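Local coordinates for CELL WALL surface anchor family protein (Streptococcus pneumoniae, PDB 2X9Z) that forms the repeating backbone subunit of the pilus, a surface fibre probably involved in adhesion of the bacterium, at residues A49-E59 / P142-K152; F63-T71 / Y82-L93. The protein carries 1 engineered substitution. All blocks are in the same frame, centred on the assembly; numbering follows the deposited sequence.

Contact 1 of 2, residues A49-E59 / P142-K152; sequences ATANWSDRMTE and PDHGNTPKPNK
Thr50 and Ser54 lend their hydroxyl oxygens to the backbone of residues 142-152, which lie over strand 50-57 without joining its sheet, their end-to-end direction 11° from that of 49-59. Asp143 N donates to Thr50 OG1 over 2.9 Å, and Thr147 N to Ser54 OG over 3.0 Å, both fairly straight. A short hydroxyl side chain on the face of a strand whose edges pair with strands 130-139 and 90-95 can offer the chain over it an acceptor. Chi1 of -178° swings Ser54 OG out to Thr147 N, and the hydroxyl also bonds Asp92 OD1. Thr147 turns its methyl CG2 to Ser54 and its hydroxyl to Asp133. Asp143 folds the loop locally: OD2 takes the N-H of Gly145 in an Asx turn, while OD1 meets Ser226.

Further along, two cationic side chains cross: Lys149 CE rests over one face of the Arg56 guanidinium, 3.6 Å from Arg56 NH2, and Lys149 NZ turns back to Thr147 O, in the carbonyl plane. Arg56, bent at chi2 (-68°), sends NH1 to Asp55 O and NH2 to Glu231 and Asp92; its NE is buried without a partner. Pro150 CD packs on Arg56 CB; prolines, without an N-H to satisfy, suit an irregular segment over the sheet face. At the far end Lys152 NZ forms a salt bridge with Glu59 OE2 (2.8 Å), from above the carboxylate plane. Hydroxyl-backbone bonds, a salt bridge and packing thus fix the connection between strands 130-139 and 159-166 to 49-59, and Glu231 and Asp92 probably offset the charge of Arg56 and Lys149.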
loop_
_atom_site.group_PDB
_atom_site.type_symbol
_atom_site.label_atom_id
_atom_site.label_comp_id
_atom_site.label_asym_id
_atom_site.label_seq_id
_atom_site.Cartn_x
_atom_site.Cartn_y
_atom_site.Cartn_z
ATOM N N ALA A 49 -8.447 16.708 2.925
ATOM C CA ALA A 49 -9.733 16.102 3.253
ATOM C C ALA A 49 -9.541 14.645 3.663
ATOM O O ALA A 49 -10.379 14.079 4.361
ATOM C CB ALA A 49 -10.672 16.175 2.052
ATOM N N THR A 50 -8.447 14.038 3.208
ATOM C CA THR A 50 -8.140 12.645 3.506
ATOM C C THR A 50 -6.647 12.485 3.741
ATOM O O THR A 50 -5.825 13.044 3.005
ATOM C CB THR A 50 -8.567 11.706 2.351
ATOM O OG1 THR A 50 -9.986 11.788 2.162
ATOM C CG2 THR A 50 -8.168 10.253 2.641
ATOM N N ALA A 51 -6.315 11.735 4.788
ATOM C CA ALA A 51 -4.961 11.274 5.043
ATOM C C ALA A 51 -5.090 9.814 5.459
ATOM O O ALA A 51 -5.415 9.513 6.608
ATOM C CB ALA A 51 -4.301 12.096 6.133
ATOM N N ASN A 52 -4.852 8.922 4.500
ATOM C CA ASN A 52 -5.077 7.491 4.670
ATOM C C ASN A 52 -3.810 6.691 4.369
ATOM O O ASN A 52 -3.156 6.935 3.350
ATOM C CB ASN A 52 -6.201 7.059 3.722
ATOM C CG ASN A 52 -6.496 5.570 3.784
ATOM O OD1 ASN A 52 -7.140 5.092 4.720
ATOM N ND2 ASN A 52 -6.044 4.831 2.769
ATOM N N TRP A 53 -3.485 5.738 5.237
ATOM C CA TRP A 53 -2.377 4.821 4.990
ATOM C C TRP A 53 -2.934 3.412 4.825
ATOM O O TRP A 53 -3.769 2.971 5.607
ATOM C CB TRP A 53 -1.366 4.824 6.143
ATOM C CG TRP A 53 -0.630 6.121 6.312
ATOM C CD1 TRP A 53 0.612 6.436 5.812
ATOM C CD2 TRP A 53 -1.085 7.283 7.023
ATOM N NE1 TRP A 53 0.953 7.716 6.178
ATOM C CE2 TRP A 53 -0.069 8.258 6.918
ATOM C CE3 TRP A 53 -2.249 7.593 7.737
ATOM C CZ2 TRP A 53 -0.179 9.519 7.502
ATOM C CZ3 TRP A 53 -2.356 8.848 8.315
ATOM C CH2 TRP A 53 -1.325 9.794 8.194
ATOM N N SER A 54 -2.446 2.700 3.821
ATOM C CA SER A 54 -2.929 1.366 3.519
ATOM C C SER A 54 -1.695 0.472 3.371
ATOM O O SER A 54 -0.764 0.811 2.644
ATOM C CB SER A 54 -3.753 1.411 2.226
ATOM O OG SER A 54 -4.300 0.150 1.888
ATOM N N ASP A 55 -1.694 -0.668 4.055
ATOM C CA ASP A 55 -0.522 -1.532 4.121
ATOM C C ASP A 55 -0.931 -2.998 3.949
ATOM O O ASP A 55 -1.830 -3.481 4.631
ATOM C CB ASP A 55 0.143 -1.309 5.482
ATOM C CG ASP A 55 1.532 -1.894 5.583
ATOM O OD1 ASP A 55 1.959 -2.711 4.736
ATOM O OD2 ASP A 55 2.204 -1.519 6.566
ATOM N N ARG A 56 -0.278 -3.709 3.034
ATOM C CA ARG A 56 -0.494 -5.151 2.892
ATOM C C ARG A 56 0.847 -5.842 2.774
ATOM O O ARG A 56 1.830 -5.233 2.356
ATOM C CB ARG A 56 -1.349 -5.472 1.666
ATOM C CG ARG A 56 -2.775 -4.942 1.728
ATOM C CD ARG A 56 -3.597 -5.672 2.800
ATOM N NE ARG A 56 -5.018 -5.296 2.793
ATOM C CZ ARG A 56 -5.509 -4.178 3.321
ATOM N NH1 ARG A 56 -4.698 -3.297 3.886
ATOM N NH2 ARG A 56 -6.813 -3.936 3.271
HETATM N N MSE A 57 0.901 -7.116 3.137
HETATM C CA MSE A 57 2.181 -7.816 3.093
HETATM C C MSE A 57 2.052 -9.233 2.559
HETATM O O MSE A 57 0.965 -9.824 2.551
HETATM C CB MSE A 57 2.870 -7.770 4.456
HETATM C CG MSE A 57 2.077 -8.394 5.589
HETATM SE SE MSE A 57 2.532 -7.562 7.306
HETATM C CE MSE A 57 1.556 -5.895 7.014
ATOM N N THR A 58 3.168 -9.768 2.078
ATOM C CA THR A 58 3.169 -11.083 1.436
ATOM C C THR A 58 2.985 -12.192 2.474
ATOM O O THR A 58 3.173 -11.972 3.672
ATOM C CB THR A 58 4.422 -11.275 0.569
ATOM O OG1 THR A 58 5.588 -11.068 1.370
ATOM C CG2 THR A 58 4.422 -10.247 -0.565
ATOM N N GLU A 59 2.597 -13.376 2.013
ATOM C CA GLU A 59 2.025 -14.381 2.908
ATOM C C GLU A 59 2.984 -14.950 3.959
ATOM O O GLU A 59 2.535 -15.489 4.972
ATOM C CB GLU A 59 1.364 -15.507 2.111
ATOM C CG GLU A 59 2.329 -16.357 1.326
ATOM C CD GLU A 59 1.667 -17.588 0.729
ATOM O OE1 GLU A 59 0.435 -17.740 0.853
ATOM O OE2 GLU A 59 2.382 -18.409 0.134
ATOM N N PRO A 142 -11.950 14.350 -0.768
ATOM C CA PRO A 142 -11.942 13.004 -0.183
ATOM C C PRO A 142 -11.266 12.021 -1.137
ATOM O O PRO A 142 -11.513 12.077 -2.344
ATOM C CB PRO A 142 -13.439 12.691 -0.023
ATOM C CG PRO A 142 -14.086 14.041 0.116
ATOM C CD PRO A 142 -13.299 14.946 -0.793
ATOM N N ASP A 143 -10.403 11.159 -0.612
ATOM C CA ASP A 143 -9.738 10.169 -1.448
ATOM C C ASP A 143 -10.137 8.743 -1.082
ATOM O O ASP A 143 -10.177 8.380 0.099
ATOM C CB ASP A 143 -8.222 10.309 -1.382
ATOM C CG ASP A 143 -7.551 9.675 -2.583
ATOM O OD1 ASP A 143 -7.484 10.347 -3.642
ATOM O OD2 ASP A 143 -7.123 8.501 -2.480
ATOM N N HIS A 144 -10.392 7.935 -2.105
ATOM C CA HIS A 144 -10.862 6.561 -1.939
ATOM C C HIS A 144 -9.812 5.514 -2.304
ATOM O O HIS A 144 -10.110 4.322 -2.328
ATOM C CB HIS A 144 -12.117 6.334 -2.781
ATOM C CG HIS A 144 -13.261 7.221 -2.407
ATOM N ND1 HIS A 144 -13.483 8.447 -2.998
ATOM C CD2 HIS A 144 -14.245 7.058 -1.493
ATOM C CE1 HIS A 144 -14.557 8.999 -2.464
ATOM N NE2 HIS A 144 -15.036 8.178 -1.548
ATOM N N GLY A 145 -8.589 5.956 -2.575
ATOM C CA GLY A 145 -7.522 5.037 -2.939
ATOM C C GLY A 145 -6.915 4.281 -1.770
ATOM O O GLY A 145 -7.053 4.667 -0.606
ATOM N N ASN A 146 -6.215 3.199 -2.095
ATOM C CA ASN A 146 -5.546 2.367 -1.100
ATOM C C ASN A 146 -4.440 1.555 -1.784
ATOM O O ASN A 146 -4.110 1.811 -2.943
ATOM C CB ASN A 146 -6.555 1.476 -0.375
ATOM C CG ASN A 146 -7.407 0.698 -1.331
ATOM O OD1 ASN A 146 -6.893 0.104 -2.269
ATOM N ND2 ASN A 146 -8.720 0.717 -1.123
ATOM N N THR A 147 -3.854 0.587 -1.084
ATOM C CA THR A 147 -2.651 -0.067 -1.588
ATOM C C THR A 147 -2.987 -1.393 -2.283
ATOM O O THR A 147 -3.983 -2.035 -1.960
ATOM C CB THR A 147 -1.613 -0.258 -0.451
ATOM O OG1 THR A 147 -0.300 -0.398 -1.007
ATOM C CG2 THR A 147 -1.951 -1.462 0.437
ATOM N N PRO A 148 -2.156 -1.819 -3.254
ATOM C CA PRO A 148 -2.412 -3.125 -3.888
ATOM C C PRO A 148 -2.469 -4.298 -2.893
ATOM O O PRO A 148 -1.742 -4.316 -1.892
ATOM C CB PRO A 148 -1.228 -3.282 -4.857
ATOM C CG PRO A 148 -0.907 -1.871 -5.228
ATOM C CD PRO A 148 -1.094 -1.074 -3.955
ATOM N N LYS A 149 -3.343 -5.263 -3.174
ATOM C CA LYS A 149 -3.400 -6.513 -2.421
ATOM C C LYS A 149 -2.726 -7.597 -3.269
ATOM O O LYS A 149 -3.210 -7.921 -4.356
ATOM C CB LYS A 149 -4.852 -6.921 -2.142
ATOM C CG LYS A 149 -5.569 -6.135 -1.034
ATOM C CD LYS A 149 -5.906 -4.704 -1.467
ATOM C CE LYS A 149 -6.416 -3.843 -0.317
ATOM N NZ LYS A 149 -6.590 -2.430 -0.786
ATOM N N PRO A 150 -1.600 -8.157 -2.789
ATOM C CA PRO A 150 -0.921 -9.177 -3.599
ATOM C C PRO A 150 -1.761 -10.438 -3.778
ATOM O O PRO A 150 -2.577 -10.776 -2.917
ATOM C CB PRO A 150 0.341 -9.494 -2.791
ATOM C CG PRO A 150 0.539 -8.331 -1.897
ATOM C CD PRO A 150 -0.830 -7.799 -1.589
ATOM N N ASN A 151 -1.569 -11.125 -4.899
ATOM C CA ASN A 151 -2.275 -12.376 -5.164
ATOM C C ASN A 151 -1.426 -13.313 -6.001
ATOM O O ASN A 151 -0.565 -12.874 -6.765
ATOM C CB ASN A 151 -3.598 -12.109 -5.887
ATOM C CG ASN A 151 -4.602 -13.259 -5.755
ATOM O OD1 ASN A 151 -4.386 -14.222 -5.011
ATOM N ND2 ASN A 151 -5.715 -13.154 -6.483
ATOM N N LYS A 152 -1.674 -14.605 -5.852
ATOM C CA LYS A 152 -1.059 -15.594 -6.717
ATOM C C LYS A 152 -1.895 -15.740 -7.981
ATOM O O LYS A 152 -3.083 -15.408 -7.983
ATOM C CB LYS A 152 -0.965 -16.933 -5.989
ATOM C CG LYS A 152 0.022 -16.924 -4.841
ATOM C CD LYS A 152 0.049 -18.244 -4.095
ATOM C CE LYS A 152 0.947 -18.139 -2.875
ATOM N NZ LYS A 152 0.939 -19.378 -2.058
#

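Contact 2 of 2, residues F63-T71 / Y82-L93; sequences FNKGTVKVT and YALTEVATGFDL
Phe63 lays its ring over Gly90, whose CA sits 4.2 Å from the ring centroid in a CH-pi contact. With CG anti to the backbone N (chi1 174°), the ring extends from its strand toward the hairpin of strands 82-87 and 90-95. Glycine suits position 90 because its backbone angles would jam a CB against the preceding carbonyl oxygen. The two phenylalanine rings meet obliquely, their planes 32° apart and Phe63 CE1 3.6 Å from Phe91 CD2. Val68 CG2 covers a face of the Phe91 ring, offset toward its rim, and Val68 meets Leu84 tip to tip, CB to CD2, while Val68 and Leu93 slide past each other in opposite directions, CG1 against CD1. Branched aliphatic residues fill this apolar layer.

Val70 has CG1 lodged between its own N and carbonyl carbon (chi1 55°), which sets that methyl over the centre of the Tyr82 ring, 3.6 Å from the centroid. The ring's OH reaches a water that also binds Val68 O.

Glu86 crosses the Phe63 side chain at about a right angle. Its OE2 receives Gly66 N over 2.8 Å, nearly straight and on the syn side of the carboxylate, and a water links the same oxygen to Val68 N. An acid thereby grips the type II turn Asn64-Thr67, where Gly66 takes backbone angles awkward for other residues. Lys65 passes with CE beside Val87 O, and a water bridges its NZ to Glu86 O. Two facing sheets meeting in one apolar layer mark a beta sandwich, here in the Cna-B-like region of a pilin backbone subunit.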
loop_
_atom_site.group_PDB
_atom_site.type_symbol
_atom_site.label_atom_id
_atom_site.label_comp_id
_atom_site.label_asym_id
_atom_site.label_seq_id
_atom_site.Cartn_x
_atom_site.Cartn_y
_atom_site.Cartn_z
ATOM N N PHE A 63 0.814 -10.473 9.596
ATOM C CA PHE A 63 0.519 -9.219 10.282
ATOM C C PHE A 63 0.059 -9.484 11.718
ATOM O O PHE A 63 -0.810 -10.322 11.943
ATOM C CB PHE A 63 -0.555 -8.438 9.522
ATOM C CG PHE A 63 -1.020 -7.203 10.242
ATOM C CD1 PHE A 63 -0.123 -6.201 10.580
ATOM C CD2 PHE A 63 -2.347 -7.062 10.610
ATOM C CE1 PHE A 63 -0.545 -5.071 11.266
ATOM C CE2 PHE A 63 -2.778 -5.931 11.290
ATOM C CZ PHE A 63 -1.872 -4.939 11.622
ATOM N N ASN A 64 0.651 -8.788 12.688
ATOM C CA ASN A 64 0.271 -8.973 14.089
ATOM C C ASN A 64 -0.834 -7.995 14.501
ATOM O O ASN A 64 -0.583 -6.818 14.815
ATOM C CB ASN A 64 1.488 -8.826 15.016
ATOM C CG ASN A 64 2.520 -9.926 14.815
ATOM O OD1 ASN A 64 2.197 -11.026 14.370
ATOM N ND2 ASN A 64 3.767 -9.630 15.156
ATOM N N LYS A 65 -2.069 -8.478 14.495
ATOM C CA LYS A 65 -3.191 -7.615 14.845
ATOM C C LYS A 65 -3.058 -7.090 16.264
ATOM O O LYS A 65 -2.608 -7.805 17.159
ATOM C CB LYS A 65 -4.514 -8.356 14.684
ATOM C CG LYS A 65 -4.808 -8.774 13.257
ATOM C CD LYS A 65 -6.127 -9.510 13.195
ATOM C CE LYS A 65 -6.504 -9.850 11.772
ATOM N NZ LYS A 65 -7.785 -10.608 11.775
ATOM N N GLY A 66 -3.449 -5.836 16.466
ATOM C CA GLY A 66 -3.423 -5.227 17.782
ATOM C C GLY A 66 -2.134 -4.474 18.062
ATOM O O GLY A 66 -2.014 -3.840 19.112
ATOM N N THR A 67 -1.174 -4.539 17.139
ATOM C CA THR A 67 0.136 -3.923 17.364
ATOM C C THR A 67 0.316 -2.535 16.750
ATOM O O THR A 67 1.388 -1.950 16.872
ATOM C CB THR A 67 1.303 -4.826 16.877
ATOM O OG1 THR A 67 1.288 -4.934 15.448
ATOM C CG2 THR A 67 1.207 -6.217 17.502
ATOM N N VAL A 68 -0.712 -2.004 16.089
ATOM C CA VAL A 68 -0.578 -0.708 15.420
ATOM C C VAL A 68 -0.639 0.447 16.415
ATOM O O VAL A 68 -1.579 0.544 17.212
ATOM C CB VAL A 68 -1.644 -0.508 14.317
ATOM C CG1 VAL A 68 -1.439 0.821 13.611
ATOM C CG2 VAL A 68 -1.596 -1.642 13.315
ATOM N N LYS A 69 0.373 1.312 16.363
ATOM C CA LYS A 69 0.410 2.538 17.153
ATOM C C LYS A 69 0.658 3.718 16.220
ATOM O O LYS A 69 1.388 3.599 15.236
ATOM C CB LYS A 69 1.534 2.477 18.193
ATOM C CG LYS A 69 1.508 1.255 19.111
ATOM C CD LYS A 69 0.648 1.472 20.341
ATOM C CE LYS A 69 0.935 0.427 21.415
ATOM N NZ LYS A 69 0.587 -0.936 20.959
ATOM N N VAL A 70 0.035 4.852 16.511
ATOM C CA VAL A 70 0.208 6.030 15.667
ATOM C C VAL A 70 0.444 7.291 16.496
ATOM O O VAL A 70 -0.268 7.552 17.474
ATOM C CB VAL A 70 -0.992 6.221 14.702
ATOM C CG1 VAL A 70 -2.309 6.279 15.461
ATOM C CG2 VAL A 70 -0.802 7.460 13.836
ATOM N N THR A 71 1.453 8.059 16.092
ATOM C CA THR A 71 1.827 9.295 16.764
ATOM C C THR A 71 1.954 10.422 15.748
ATOM O O THR A 71 2.255 10.184 14.572
ATOM C CB THR A 71 3.185 9.156 17.512
ATOM O OG1 THR A 71 4.219 8.824 16.576
ATOM C CG2 THR A 71 3.106 8.087 18.604
ATOM N N TYR A 82 -8.440 8.771 14.696
ATOM C CA TYR A 82 -8.183 7.921 13.540
ATOM C C TYR A 82 -9.112 6.717 13.543
ATOM O O TYR A 82 -9.691 6.376 14.574
ATOM C CB TYR A 82 -6.717 7.454 13.508
ATOM C CG TYR A 82 -6.303 6.577 14.671
ATOM C CD1 TYR A 82 -5.955 7.133 15.896
ATOM C CD2 TYR A 82 -6.230 5.194 14.535
ATOM C CE1 TYR A 82 -5.566 6.337 16.959
ATOM C CE2 TYR A 82 -5.847 4.388 15.594
ATOM C CZ TYR A 82 -5.513 4.965 16.804
ATOM O OH TYR A 82 -5.124 4.169 17.853
ATOM N N ALA A 83 -9.249 6.088 12.378
ATOM C CA ALA A 83 -10.020 4.869 12.222
ATOM C C ALA A 83 -9.097 3.820 11.634
ATOM O O ALA A 83 -8.553 4.002 10.542
ATOM C CB ALA A 83 -11.204 5.100 11.302
ATOM N N LEU A 84 -8.911 2.736 12.376
ATOM C CA LEU A 84 -8.033 1.644 11.987
ATOM C C LEU A 84 -8.868 0.415 11.652
ATOM O O LEU A 84 -9.747 0.028 12.425
ATOM C CB LEU A 84 -7.091 1.312 13.149
ATOM C CG LEU A 84 -6.188 0.087 12.993
ATOM C CD1 LEU A 84 -5.178 0.315 11.879
ATOM C CD2 LEU A 84 -5.480 -0.221 14.296
ATOM N N THR A 85 -8.576 -0.205 10.513
ATOM C CA THR A 85 -9.192 -1.471 10.147
ATOM C C THR A 85 -8.082 -2.470 9.874
ATOM O O THR A 85 -7.224 -2.240 9.019
ATOM C CB THR A 85 -10.070 -1.341 8.895
ATOM O OG1 THR A 85 -11.036 -0.302 9.091
ATOM C CG2 THR A 85 -10.801 -2.652 8.619
ATOM N N GLU A 86 -8.101 -3.570 10.618
ATOM C CA GLU A 86 -7.089 -4.602 10.513
ATOM C C GLU A 86 -7.681 -5.838 9.868
ATOM O O GLU A 86 -8.773 -6.288 10.232
ATOM C CB GLU A 86 -6.552 -4.928 11.906
ATOM C CG GLU A 86 -5.749 -3.792 12.517
ATOM C CD GLU A 86 -5.349 -4.059 13.956
ATOM O OE1 GLU A 86 -6.209 -3.950 14.858
ATOM O OE2 GLU A 86 -4.168 -4.374 14.188
ATOM N N VAL A 87 -6.947 -6.388 8.908
ATOM C CA VAL A 87 -7.332 -7.630 8.255
ATOM C C VAL A 87 -6.161 -8.608 8.320
ATOM O O VAL A 87 -5.099 -8.290 8.868
ATOM C CB VAL A 87 -7.785 -7.395 6.797
ATOM C CG1 VAL A 87 -9.045 -6.542 6.770
ATOM C CG2 VAL A 87 -6.674 -6.739 5.984
ATOM N N ALA A 88 -6.348 -9.795 7.762
ATOM C CA ALA A 88 -5.347 -10.840 7.917
ATOM C C ALA A 88 -3.981 -10.436 7.368
ATOM O O ALA A 88 -2.948 -10.800 7.927
ATOM C CB ALA A 88 -5.821 -12.146 7.275
ATOM N N THR A 89 -3.980 -9.672 6.282
ATOM C CA THR A 89 -2.743 -9.358 5.570
ATOM C C THR A 89 -2.235 -7.926 5.758
ATOM O O THR A 89 -1.285 -7.525 5.086
ATOM C CB THR A 89 -2.888 -9.635 4.052
ATOM O OG1 THR A 89 -3.985 -8.874 3.532
ATOM C CG2 THR A 89 -3.130 -11.120 3.797
ATOM N N GLY A 90 -2.852 -7.159 6.653
ATOM C CA GLY A 90 -2.419 -5.790 6.877
ATOM C C GLY A 90 -3.497 -4.908 7.459
ATOM O O GLY A 90 -4.363 -5.379 8.186
ATOM N N PHE A 91 -3.453 -3.625 7.130
ATOM C CA PHE A 91 -4.360 -2.689 7.762
ATOM C C PHE A 91 -4.534 -1.425 6.942
ATOM O O PHE A 91 -3.752 -1.145 6.018
ATOM C CB PHE A 91 -3.857 -2.324 9.161
ATOM C CG PHE A 91 -2.561 -1.557 9.154
ATOM C CD1 PHE A 91 -2.551 -0.163 9.093
ATOM C CD2 PHE A 91 -1.347 -2.227 9.196
ATOM C CE1 PHE A 91 -1.348 0.540 9.077
ATOM C CE2 PHE A 91 -0.149 -1.525 9.185
ATOM C CZ PHE A 91 -0.150 -0.142 9.128
ATOM N N ASP A 92 -5.565 -0.669 7.292
ATOM C CA ASP A 92 -5.797 0.660 6.743
ATOM C C ASP A 92 -6.051 1.589 7.919
ATOM O O ASP A 92 -6.803 1.245 8.831
ATOM C CB ASP A 92 -7.012 0.646 5.815
ATOM C CG ASP A 92 -6.802 -0.221 4.596
ATOM O OD1 ASP A 92 -6.491 0.348 3.540
ATOM O OD2 ASP A 92 -6.948 -1.464 4.686
ATOM N N LEU A 93 -5.408 2.755 7.908
ATOM C CA LEU A 93 -5.512 3.709 9.010
ATOM C C LEU A 93 -5.798 5.069 8.398
ATOM O O LEU A 93 -5.017 5.560 7.585
ATOM C CB LEU A 93 -4.217 3.754 9.835
ATOM C CG LEU A 93 -4.250 4.544 11.155
ATOM C CD1 LEU A 93 -3.142 4.080 12.094
ATOM C CD2 LEU A 93 -4.166 6.058 10.945
HETATM O O HOH W 1 -2.517 -11.829 10.498
HETATM O O HOH W 2 -0.739 -11.712 7.529
HETATM O O HOH W 3 -9.249 -8.189 12.206
HETATM O O HOH W 4 -3.574 -2.464 16.359
HETATM O O HOH W 5 -3.954 1.586 17.778
#

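Overall arrangement
After strands 4-9, 26-27 and 33-42 the chain forms strand 50-57, then crosses to the other sheet as strand 61-72 and returns in the hairpin of strands 82-87 and 90-95. Contact 2 closes the short loop of ten residues between 63-71 and 82-93, joining the two sheets. Contact 1 closes a far longer loop, of 82 residues, which encloses contact 2 entirely and ends when the chain passes over 49-59 in nearly the same direction on its way to strand 159-166. Strands 50-57 and 90-95 are sheet neighbours, linked by Trp53 N and Leu93 O. The hairpin therefore bears contact 2 on one side, while its Asp92 serves contact 1.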